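Local coordinates for type IV pilus assembly protein PilF (PDB 5OIU) that binds ATP and magnesium as a hexameric AAA+ motor ATPase and powers the assembly of type IV pili, at residues 63-68 with 96-101; 28-33 with 104-109; 35-40 with 49-54. All blocks are in the same frame, centred on the assembly; numbering follows the deposited sequence.

Interaction 1 (63-68 with 96-101); sequences VVKIMG and LSTLPT
Val64 and Leu96 carry the hydrophobic part of this helix-on-sheet contact. Val64 CG1 lies against both methyls of Leu96, with CD1 at 3.4 Å and CD2 close behind, the two side chains slanting past each other. The CB of Leu96 already points at the helix, and with CG anti to the backbone N (chi1 169°) both methyls are set against Val64. Replacing this leucine by an alanine removes both methyls, which would probably open a gap under the last turn of helix 57-67 and leave Val64 CG1 without its mate on the strand.

Apolar-to-backbone contacts come next. Leu96 CD2 sits 3.1 Å from Val64 O, an approach that sets the methyl close against the closing turn; the same carbonyl also accepts the helical bond from Gly68 N. CD2 of Leu96 comes within 4.2 Å of Gly68 CA as well, and a beta carbon on that glycine would run into it.

No hydrogen bond links the two segments, and the polar side is looser. The aliphatic part of Lys65 passes Thr98, Lys65 CE standing 4.2 Å from Thr98 OG1, while its ammonium goes further, to the carboxylate of Glu105 and the carbonyl of Asn71.

The segment axes approach to 9.4 Å, with 131° between their N-to-C directions: a helix laid over one face of a sheet. Val12 of helix 6-22 also packs on Val64. Ser97, directed away from the helix, bonds Gln210 of the second subunit. This is layered alpha/beta packing, with helices on one face and a neighbouring subunit on the other.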
loop_
_atom_site.group_PDB
_atom_site.type_symbol
_atom_site.label_atom_id
_atom_site.label_comp_id
_atom_site.label_asym_id
_atom_site.label_seq_id
_atom_site.Cartn_x
_atom_site.Cartn_y
_atom_site.Cartn_z
ATOM N N VAL C 63 -27.630 -28.903 -18.411
ATOM C CA VAL C 63 -27.760 -28.459 -19.799
ATOM C C VAL C 63 -27.734 -26.942 -19.869
ATOM O O VAL C 63 -27.052 -26.340 -20.707
ATOM C CB VAL C 63 -29.052 -29.012 -20.425
ATOM C CG1 VAL C 63 -29.206 -28.493 -21.825
ATOM C CG2 VAL C 63 -29.032 -30.524 -20.415
ATOM N N VAL C 64 -28.479 -26.309 -18.972
ATOM C CA VAL C 64 -28.585 -24.861 -18.959
ATOM C C VAL C 64 -27.251 -24.223 -18.571
ATOM O O VAL C 64 -26.846 -23.196 -19.136
ATOM C CB VAL C 64 -29.734 -24.480 -18.014
ATOM C CG1 VAL C 64 -29.702 -23.045 -17.699
ATOM C CG2 VAL C 64 -31.044 -24.853 -18.656
ATOM N N LYS C 65 -26.528 -24.841 -17.626
ATOM C CA LYS C 65 -25.231 -24.314 -17.211
ATOM C C LYS C 65 -24.217 -24.417 -18.334
ATOM O O LYS C 65 -23.483 -23.458 -18.604
ATOM C CB LYS C 65 -24.715 -25.046 -15.971
ATOM C CG LYS C 65 -25.027 -24.355 -14.675
ATOM C CD LYS C 65 -24.352 -25.044 -13.529
ATOM C CE LYS C 65 -24.950 -24.619 -12.210
ATOM N NZ LYS C 65 -24.054 -25.026 -11.096
ATOM N N ILE C 66 -24.151 -25.578 -18.998
ATOM C CA ILE C 66 -23.204 -25.738 -20.096
ATOM C C ILE C 66 -23.520 -24.756 -21.213
ATOM O O ILE C 66 -22.613 -24.192 -21.834
ATOM C CB ILE C 66 -23.198 -27.190 -20.605
ATOM C CG1 ILE C 66 -22.373 -28.065 -19.679
ATOM C CG2 ILE C 66 -22.583 -27.265 -21.990
ATOM C CD1 ILE C 66 -22.755 -29.502 -19.768
ATOM N N MET C 67 -24.812 -24.530 -21.477
ATOM C CA MET C 67 -25.205 -23.562 -22.498
ATOM C C MET C 67 -24.688 -22.168 -22.182
ATOM O O MET C 67 -24.361 -21.401 -23.097
ATOM C CB MET C 67 -26.726 -23.523 -22.636
ATOM C CG MET C 67 -27.308 -24.549 -23.597
ATOM S SD MET C 67 -29.096 -24.714 -23.424
ATOM C CE MET C 67 -29.623 -23.235 -24.252
ATOM N N GLY C 68 -24.612 -21.813 -20.903
ATOM C CA GLY C 68 -24.138 -20.500 -20.542
ATOM C C GLY C 68 -22.689 -20.447 -20.144
ATOM O O GLY C 68 -22.224 -19.383 -19.716
ATOM N N LEU C 96 -28.725 -15.773 -18.618
ATOM C CA LEU C 96 -28.914 -16.903 -17.722
ATOM C C LEU C 96 -28.431 -16.563 -16.313
ATOM O O LEU C 96 -27.407 -15.896 -16.141
ATOM C CB LEU C 96 -28.177 -18.136 -18.250
ATOM C CG LEU C 96 -28.100 -19.304 -17.255
ATOM C CD1 LEU C 96 -29.475 -19.767 -16.820
ATOM C CD2 LEU C 96 -27.315 -20.460 -17.823
ATOM N N SER C 97 -29.181 -17.014 -15.305
ATOM C CA SER C 97 -28.829 -16.798 -13.907
ATOM C C SER C 97 -29.202 -18.030 -13.105
ATOM O O SER C 97 -30.343 -18.487 -13.188
ATOM C CB SER C 97 -29.543 -15.568 -13.346
ATOM O OG SER C 97 -29.772 -15.694 -11.955
ATOM N N THR C 98 -28.248 -18.584 -12.350
ATOM C CA THR C 98 -28.524 -19.715 -11.474
ATOM C C THR C 98 -28.313 -19.298 -10.030
ATOM O O THR C 98 -27.317 -18.649 -9.698
ATOM C CB THR C 98 -27.653 -20.945 -11.781
ATOM O OG1 THR C 98 -26.283 -20.667 -11.477
ATOM C CG2 THR C 98 -27.799 -21.369 -13.234
ATOM N N LEU C 99 -29.251 -19.690 -9.171
ATOM C CA LEU C 99 -29.258 -19.253 -7.811
ATOM C C LEU C 99 -29.550 -20.448 -6.916
ATOM O O LEU C 99 -30.554 -21.151 -7.133
ATOM C CB LEU C 99 -30.306 -18.163 -7.616
ATOM C CG LEU C 99 -30.549 -17.657 -6.196
ATOM C CD1 LEU C 99 -29.622 -16.493 -5.887
ATOM C CD2 LEU C 99 -32.009 -17.243 -6.034
ATOM N N PRO C 100 -28.707 -20.707 -5.917
ATOM C CA PRO C 100 -29.027 -21.744 -4.927
ATOM C C PRO C 100 -30.293 -21.388 -4.161
ATOM O O PRO C 100 -30.502 -20.234 -3.780
ATOM C CB PRO C 100 -27.810 -21.741 -3.988
ATOM C CG PRO C 100 -26.823 -20.772 -4.561
ATOM C CD PRO C 100 -27.521 -19.911 -5.552
ATOM N N THR C 101 -31.136 -22.393 -3.930
ATOM C CA THR C 101 -32.301 -22.274 -3.070
ATOM C C THR C 101 -32.336 -23.461 -2.126
ATOM O O THR C 101 -31.466 -24.339 -2.145
ATOM C CB THR C 101 -33.624 -22.215 -3.848
ATOM O OG1 THR C 101 -33.933 -23.519 -4.361
ATOM C CG2 THR C 101 -33.539 -21.216 -4.983
#

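Interaction 2 (28-33 with 104-109); sequences HIEPRQ and GEKAVM
Ile29 and Ala107 form the tight centre of this antiparallel pairing. Their backbones exchange two hydrogen bonds: Ile29 N gives to Ala107 O at 2.9 Å, and Ala107 N returns one to Ile29 O at 3.1 Å. Beside this pair Lys106 CA rests 3.3 Å from Ile29 O in a CA-H...O contact. On the Ile29 and Ala107 face the two CB atoms are 4.4 Å apart, and Val60 and Ile61 of helix 57-67 close over them. Pro31 ends the pairing by packing its ring on the backbone of Gly104 and Glu105, Pro31 CD lying 3.5 Å from Glu105 O.

The other face is polar and turns toward the second subunit. Lys106, extended throughout with CG anti to the backbone N (chi1 169°), carries its ammonium between two acceptors. Lys106 NZ meets Glu30 OE1 at 2.6 Å, on the anti side and 33° out of the carboxylate plane, and bonds His28 ND1 at 3.1 Å from within the ring plane. Val108 CG2 lies over one face of that imidazole, a CH-pi contact displaced toward the rim, so the ring is held at both edge and face. Its NE2 bonds Asp211 of the second subunit, whose Asn188 also bonds Glu30 OE1.

The contact loosens at partly exposed Gly104. Beyond Pro31 the chain leaves the pairing: Arg32 makes no contact with 104-109 and joins the network through a weak bond to Glu30 of its own segment. This is an antiparallel strand pair inside a helix-covered sheet, and its polar face takes part in the contact between subunits of the hexameric ATPase.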
loop_
_atom_site.group_PDB
_atom_site.type_symbol
_atom_site.label_atom_id
_atom_site.label_comp_id
_atom_site.label_asym_id
_atom_site.label_seq_id
_atom_site.Cartn_x
_atom_site.Cartn_y
_atom_site.Cartn_z
ATOM N N HIS C 28 -38.473 -19.358 -15.848
ATOM C CA HIS C 28 -38.110 -19.710 -14.472
ATOM C C HIS C 28 -38.192 -21.217 -14.276
ATOM O O HIS C 28 -39.257 -21.813 -14.488
ATOM C CB HIS C 28 -39.035 -19.047 -13.452
ATOM C CG HIS C 28 -38.994 -17.556 -13.479
ATOM N ND1 HIS C 28 -38.685 -16.804 -12.367
ATOM C CD2 HIS C 28 -39.249 -16.675 -14.476
ATOM C CE1 HIS C 28 -38.743 -15.522 -12.680
ATOM N NE2 HIS C 28 -39.088 -15.416 -13.952
ATOM N N ILE C 29 -37.092 -21.817 -13.813
ATOM C CA ILE C 29 -37.016 -23.243 -13.508
ATOM C C ILE C 29 -36.791 -23.369 -12.004
ATOM O O ILE C 29 -35.651 -23.281 -11.523
ATOM C CB ILE C 29 -35.921 -23.942 -14.319
ATOM C CG1 ILE C 29 -36.214 -23.742 -15.811
ATOM C CG2 ILE C 29 -35.867 -25.430 -13.993
ATOM C CD1 ILE C 29 -35.372 -24.578 -16.759
ATOM N N GLU C 30 -37.880 -23.568 -11.250
ATOM C CA GLU C 30 -37.858 -23.527 -9.792
ATOM C C GLU C 30 -37.963 -24.917 -9.191
ATOM O O GLU C 30 -39.024 -25.549 -9.291
ATOM C CB GLU C 30 -39.002 -22.667 -9.249
ATOM C CG GLU C 30 -39.346 -21.412 -10.041
ATOM C CD GLU C 30 -40.214 -20.454 -9.226
ATOM O OE1 GLU C 30 -40.063 -19.222 -9.376
ATOM O OE2 GLU C 30 -41.049 -20.942 -8.417
ATOM N N PRO C 31 -36.942 -25.400 -8.488
ATOM C CA PRO C 31 -37.148 -26.568 -7.621
ATOM C C PRO C 31 -38.076 -26.209 -6.463
ATOM O O PRO C 31 -37.929 -25.162 -5.836
ATOM C CB PRO C 31 -35.732 -26.904 -7.138
ATOM C CG PRO C 31 -35.046 -25.584 -7.133
ATOM C CD PRO C 31 -35.622 -24.786 -8.281
ATOM N N ARG C 32 -39.056 -27.065 -6.213
ATOM C CA ARG C 32 -39.974 -26.940 -5.083
ATOM C C ARG C 32 -39.805 -28.162 -4.168
ATOM O O ARG C 32 -38.856 -28.941 -4.304
ATOM C CB ARG C 32 -41.417 -26.764 -5.578
ATOM C CG ARG C 32 -41.752 -25.328 -6.012
ATOM C CD ARG C 32 -43.080 -25.204 -6.782
ATOM N NE ARG C 32 -43.186 -23.909 -7.468
ATOM C CZ ARG C 32 -44.218 -23.530 -8.227
ATOM N NH1 ARG C 32 -44.208 -22.336 -8.820
ATOM N NH2 ARG C 32 -45.254 -24.347 -8.402
ATOM N N GLN C 33 -40.727 -28.331 -3.223
ATOM C CA GLN C 33 -40.562 -29.400 -2.237
ATOM C C GLN C 33 -40.683 -30.777 -2.880
ATOM O O GLN C 33 -39.854 -31.662 -2.628
ATOM C CB GLN C 33 -41.585 -29.240 -1.119
ATOM C CG GLN C 33 -41.357 -30.120 0.083
ATOM C CD GLN C 33 -42.345 -29.797 1.182
ATOM O OE1 GLN C 33 -43.542 -29.654 0.920
ATOM N NE2 GLN C 33 -41.850 -29.643 2.413
ATOM N N GLY C 104 -32.587 -26.755 -4.234
ATOM C CA GLY C 104 -31.669 -26.936 -5.334
ATOM C C GLY C 104 -31.452 -25.620 -6.038
ATOM O O GLY C 104 -31.722 -24.549 -5.488
ATOM N N GLU C 105 -30.975 -25.681 -7.274
ATOM C CA GLU C 105 -30.653 -24.474 -8.023
ATOM C C GLU C 105 -31.826 -24.041 -8.892
ATOM O O GLU C 105 -32.399 -24.846 -9.635
ATOM C CB GLU C 105 -29.416 -24.682 -8.887
ATOM C CG GLU C 105 -28.182 -24.952 -8.062
ATOM C CD GLU C 105 -26.956 -25.083 -8.923
ATOM O OE1 GLU C 105 -26.687 -26.215 -9.389
ATOM O OE2 GLU C 105 -26.288 -24.047 -9.155
ATOM N N LYS C 106 -32.175 -22.767 -8.793
ATOM C CA LYS C 106 -33.186 -22.168 -9.639
ATOM C C LYS C 106 -32.483 -21.471 -10.785
ATOM O O LYS C 106 -31.456 -20.819 -10.592
ATOM C CB LYS C 106 -34.055 -21.173 -8.868
ATOM C CG LYS C 106 -34.931 -20.352 -9.787
ATOM C CD LYS C 106 -35.908 -19.444 -9.072
ATOM C CE LYS C 106 -36.765 -18.728 -10.117
ATOM N NZ LYS C 106 -37.817 -17.868 -9.564
ATOM N N ALA C 107 -33.008 -21.634 -11.985
ATOM C CA ALA C 107 -32.418 -20.995 -13.146
ATOM C C ALA C 107 -33.434 -20.026 -13.726
ATOM O O ALA C 107 -34.607 -20.376 -13.885
ATOM C CB ALA C 107 -31.989 -22.034 -14.176
ATOM N N VAL C 108 -33.002 -18.798 -14.002
ATOM C CA VAL C 108 -33.830 -17.834 -14.715
ATOM C C VAL C 108 -33.129 -17.519 -16.026
ATOM O O VAL C 108 -31.913 -17.283 -16.049
ATOM C CB VAL C 108 -34.088 -16.550 -13.899
ATOM C CG1 VAL C 108 -34.802 -15.513 -14.763
ATOM C CG2 VAL C 108 -34.942 -16.840 -12.661
ATOM N N MET C 109 -33.883 -17.552 -17.117
ATOM C CA MET C 109 -33.366 -17.146 -18.413
ATOM C C MET C 109 -34.233 -16.013 -18.946
ATOM O O MET C 109 -35.401 -16.231 -19.289
ATOM C CB MET C 109 -33.329 -18.333 -19.371
ATOM C CG MET C 109 -32.128 -19.239 -19.159
ATOM S SD MET C 109 -32.111 -20.715 -20.189
ATOM C CE MET C 109 -33.717 -21.426 -19.810
#

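Interaction 3 (35-40 with 49-54); sequences DVQVRL and YSTLPK
Val36 and Leu52 form a close reciprocal pair, joined by two bonds of 2.6 Å, Val36 N to Leu52 O and Leu52 N to Val36 O. Two residues on, Val38 N is satisfied by Ser50 O at 2.8 Å.

There the regular pattern breaks. Val38 O accepts Tyr49 N at 3.0 Å and, weakly, Ser50 N, so two successive residues face one: a classic beta bulge. Gln37 NE2 also bonds Val38 O, from the opposite face of the carbonyl plane to Tyr49 N; a bend at chi2 (98°) turns the amide in toward the bulge, with Gln37 NE2 also 3.0 Å from Ser50 O. Its OE1 is weakly bonded by Arg32. The CB of Arg39 points away from 49-54, and its guanidinium bonds Glu30 through NH1 and the carbonyls of Lys171 and Pro169 of the second subunit through NH2.

Tyr49 CD2 packs on Val38 CG1 at 3.8 Å, and its CB on Leu40 CG. Within the sheet, strand 36-42 lies between 26-31 and 45-52, the latter outermost in this chain; Phe11 of helix 6-22 covers Val38 and Leu52, and helix 57-67 sends Leu57 to Val36 and Val60 to Leu52.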
loop_
_atom_site.group_PDB
_atom_site.type_symbol
_atom_site.label_atom_id
_atom_site.label_comp_id
_atom_site.label_asym_id
_atom_site.label_seq_id
_atom_site.Cartn_x
_atom_site.Cartn_y
_atom_site.Cartn_z
ATOM N N ASP C 35 -41.586 -31.197 -6.518
ATOM C CA ASP C 35 -41.423 -31.166 -7.963
ATOM C C ASP C 35 -40.550 -29.973 -8.351
ATOM O O ASP C 35 -40.132 -29.171 -7.511
ATOM C CB ASP C 35 -42.787 -31.098 -8.659
ATOM C CG ASP C 35 -43.585 -29.872 -8.260
ATOM O OD1 ASP C 35 -43.398 -29.376 -7.122
ATOM O OD2 ASP C 35 -44.399 -29.401 -9.084
ATOM N N VAL C 36 -40.263 -29.867 -9.642
ATOM C CA VAL C 36 -39.700 -28.658 -10.225
ATOM C C VAL C 36 -40.774 -28.062 -11.125
ATOM O O VAL C 36 -41.313 -28.748 -12.003
ATOM C CB VAL C 36 -38.411 -28.934 -11.012
ATOM C CG1 VAL C 36 -37.949 -27.672 -11.649
ATOM C CG2 VAL C 36 -37.338 -29.486 -10.107
ATOM N N GLN C 37 -41.109 -26.801 -10.885
ATOM C CA GLN C 37 -42.072 -26.091 -11.703
ATOM C C GLN C 37 -41.330 -25.190 -12.678
ATOM O O GLN C 37 -40.320 -24.570 -12.329
ATOM C CB GLN C 37 -43.039 -25.269 -10.842
ATOM C CG GLN C 37 -43.768 -24.153 -11.610
ATOM C CD GLN C 37 -45.180 -24.535 -12.063
ATOM O OE1 GLN C 37 -46.108 -24.586 -11.251
ATOM N NE2 GLN C 37 -45.343 -24.801 -13.366
ATOM N N VAL C 38 -41.821 -25.156 -13.914
ATOM C CA VAL C 38 -41.324 -24.266 -14.953
ATOM C C VAL C 38 -42.391 -23.214 -15.194
ATOM O O VAL C 38 -43.559 -23.549 -15.419
ATOM C CB VAL C 38 -40.995 -25.043 -16.239
ATOM C CG1 VAL C 38 -40.573 -24.113 -17.378
ATOM C CG2 VAL C 38 -39.922 -26.058 -15.954
ATOM N N ARG C 39 -42.004 -21.947 -15.116
ATOM C CA ARG C 39 -42.919 -20.846 -15.368
ATOM C C ARG C 39 -42.355 -19.966 -16.474
ATOM O O ARG C 39 -41.132 -19.860 -16.641
ATOM C CB ARG C 39 -43.159 -20.012 -14.099
ATOM C CG ARG C 39 -43.738 -20.788 -12.898
ATOM C CD ARG C 39 -43.215 -20.231 -11.543
ATOM N NE ARG C 39 -44.045 -19.142 -11.016
ATOM C CZ ARG C 39 -43.725 -18.392 -9.960
ATOM N NH1 ARG C 39 -42.596 -18.608 -9.297
ATOM N NH2 ARG C 39 -44.544 -17.420 -9.557
ATOM N N LEU C 40 -43.257 -19.336 -17.232
ATOM C CA LEU C 40 -42.913 -18.355 -18.257
ATOM C C LEU C 40 -43.540 -17.027 -17.868
ATOM O O LEU C 40 -44.716 -16.996 -17.499
ATOM C CB LEU C 40 -43.434 -18.781 -19.644
ATOM C CG LEU C 40 -43.016 -20.129 -20.263
ATOM C CD1 LEU C 40 -43.580 -20.334 -21.683
ATOM C CD2 LEU C 40 -41.495 -20.282 -20.291
ATOM N N TYR C 49 -46.074 -23.227 -16.979
ATOM C CA TYR C 49 -45.842 -23.943 -18.233
ATOM C C TYR C 49 -45.941 -25.459 -18.054
ATOM O O TYR C 49 -46.719 -26.126 -18.747
ATOM C CB TYR C 49 -44.459 -23.586 -18.793
ATOM C CG TYR C 49 -44.083 -24.368 -20.035
ATOM C CD1 TYR C 49 -44.811 -24.223 -21.210
ATOM C CD2 TYR C 49 -43.004 -25.241 -20.042
ATOM C CE1 TYR C 49 -44.471 -24.917 -22.360
ATOM C CE2 TYR C 49 -42.658 -25.945 -21.197
ATOM C CZ TYR C 49 -43.406 -25.778 -22.347
ATOM O OH TYR C 49 -43.115 -26.460 -23.505
ATOM N N SER C 50 -45.141 -26.008 -17.136
ATOM C CA SER C 50 -44.942 -27.445 -16.983
ATOM C C SER C 50 -44.301 -27.719 -15.624
ATOM O O SER C 50 -43.757 -26.816 -14.983
ATOM C CB SER C 50 -44.081 -27.999 -18.127
ATOM O OG SER C 50 -43.332 -29.123 -17.714
ATOM N N THR C 51 -44.391 -28.976 -15.180
ATOM C CA THR C 51 -43.693 -29.437 -13.989
ATOM C C THR C 51 -42.833 -30.641 -14.329
ATOM O O THR C 51 -43.107 -31.390 -15.268
ATOM C CB THR C 51 -44.625 -29.843 -12.845
ATOM O OG1 THR C 51 -45.174 -31.128 -13.141
ATOM C CG2 THR C 51 -45.737 -28.828 -12.619
ATOM N N LEU C 52 -41.795 -30.826 -13.520
ATOM C CA LEU C 52 -40.763 -31.827 -13.683
ATOM C C LEU C 52 -40.544 -32.524 -12.351
ATOM O O LEU C 52 -40.641 -31.881 -11.299
ATOM C CB LEU C 52 -39.447 -31.184 -14.132
ATOM C CG LEU C 52 -38.965 -31.465 -15.548
ATOM C CD1 LEU C 52 -39.988 -30.995 -16.575
ATOM C CD2 LEU C 52 -37.617 -30.788 -15.752
ATOM N N PRO C 53 -40.261 -33.826 -12.355
ATOM C CA PRO C 53 -39.927 -34.502 -11.097
ATOM C C PRO C 53 -38.563 -34.056 -10.601
ATOM O O PRO C 53 -37.648 -33.813 -11.393
ATOM C CB PRO C 53 -39.938 -35.987 -11.476
ATOM C CG PRO C 53 -39.694 -35.990 -12.935
ATOM C CD PRO C 53 -40.350 -34.766 -13.478
ATOM N N LYS C 54 -38.435 -33.944 -9.277
ATOM C CA LYS C 54 -37.249 -33.339 -8.682
ATOM C C LYS C 54 -35.956 -34.051 -9.063
ATOM O O LYS C 54 -34.889 -33.429 -9.028
ATOM C CB LYS C 54 -37.399 -33.292 -7.163
ATOM C CG LYS C 54 -36.432 -32.329 -6.498
ATOM C CD LYS C 54 -37.092 -31.629 -5.327
ATOM C CE LYS C 54 -36.042 -30.937 -4.474
ATOM N NZ LYS C 54 -36.383 -31.114 -3.033
#

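In the fold
All three contacts belong to one antiparallel sheet and its covering helices. Interactions 2 and 3 have centres about 8 Å apart and lie on adjacent strands, 26-31 beside 36-42: Arg39 NH1 reaches Glu30 OE1 at 2.6 Å, extending the salt-bridge network of interaction 2 into the hairpin. Interactions 1 and 2, centres about 9 Å apart, join through Ser97 O and Val108 N at 2.8 Å, probably a hydrogen bond. Interactions 1 and 3, centres about 15 Å apart, do not touch. In interaction 1 the Leu96 side chain is about 11 Å from a bound ATP; the second subunit meets residues of all three contacts.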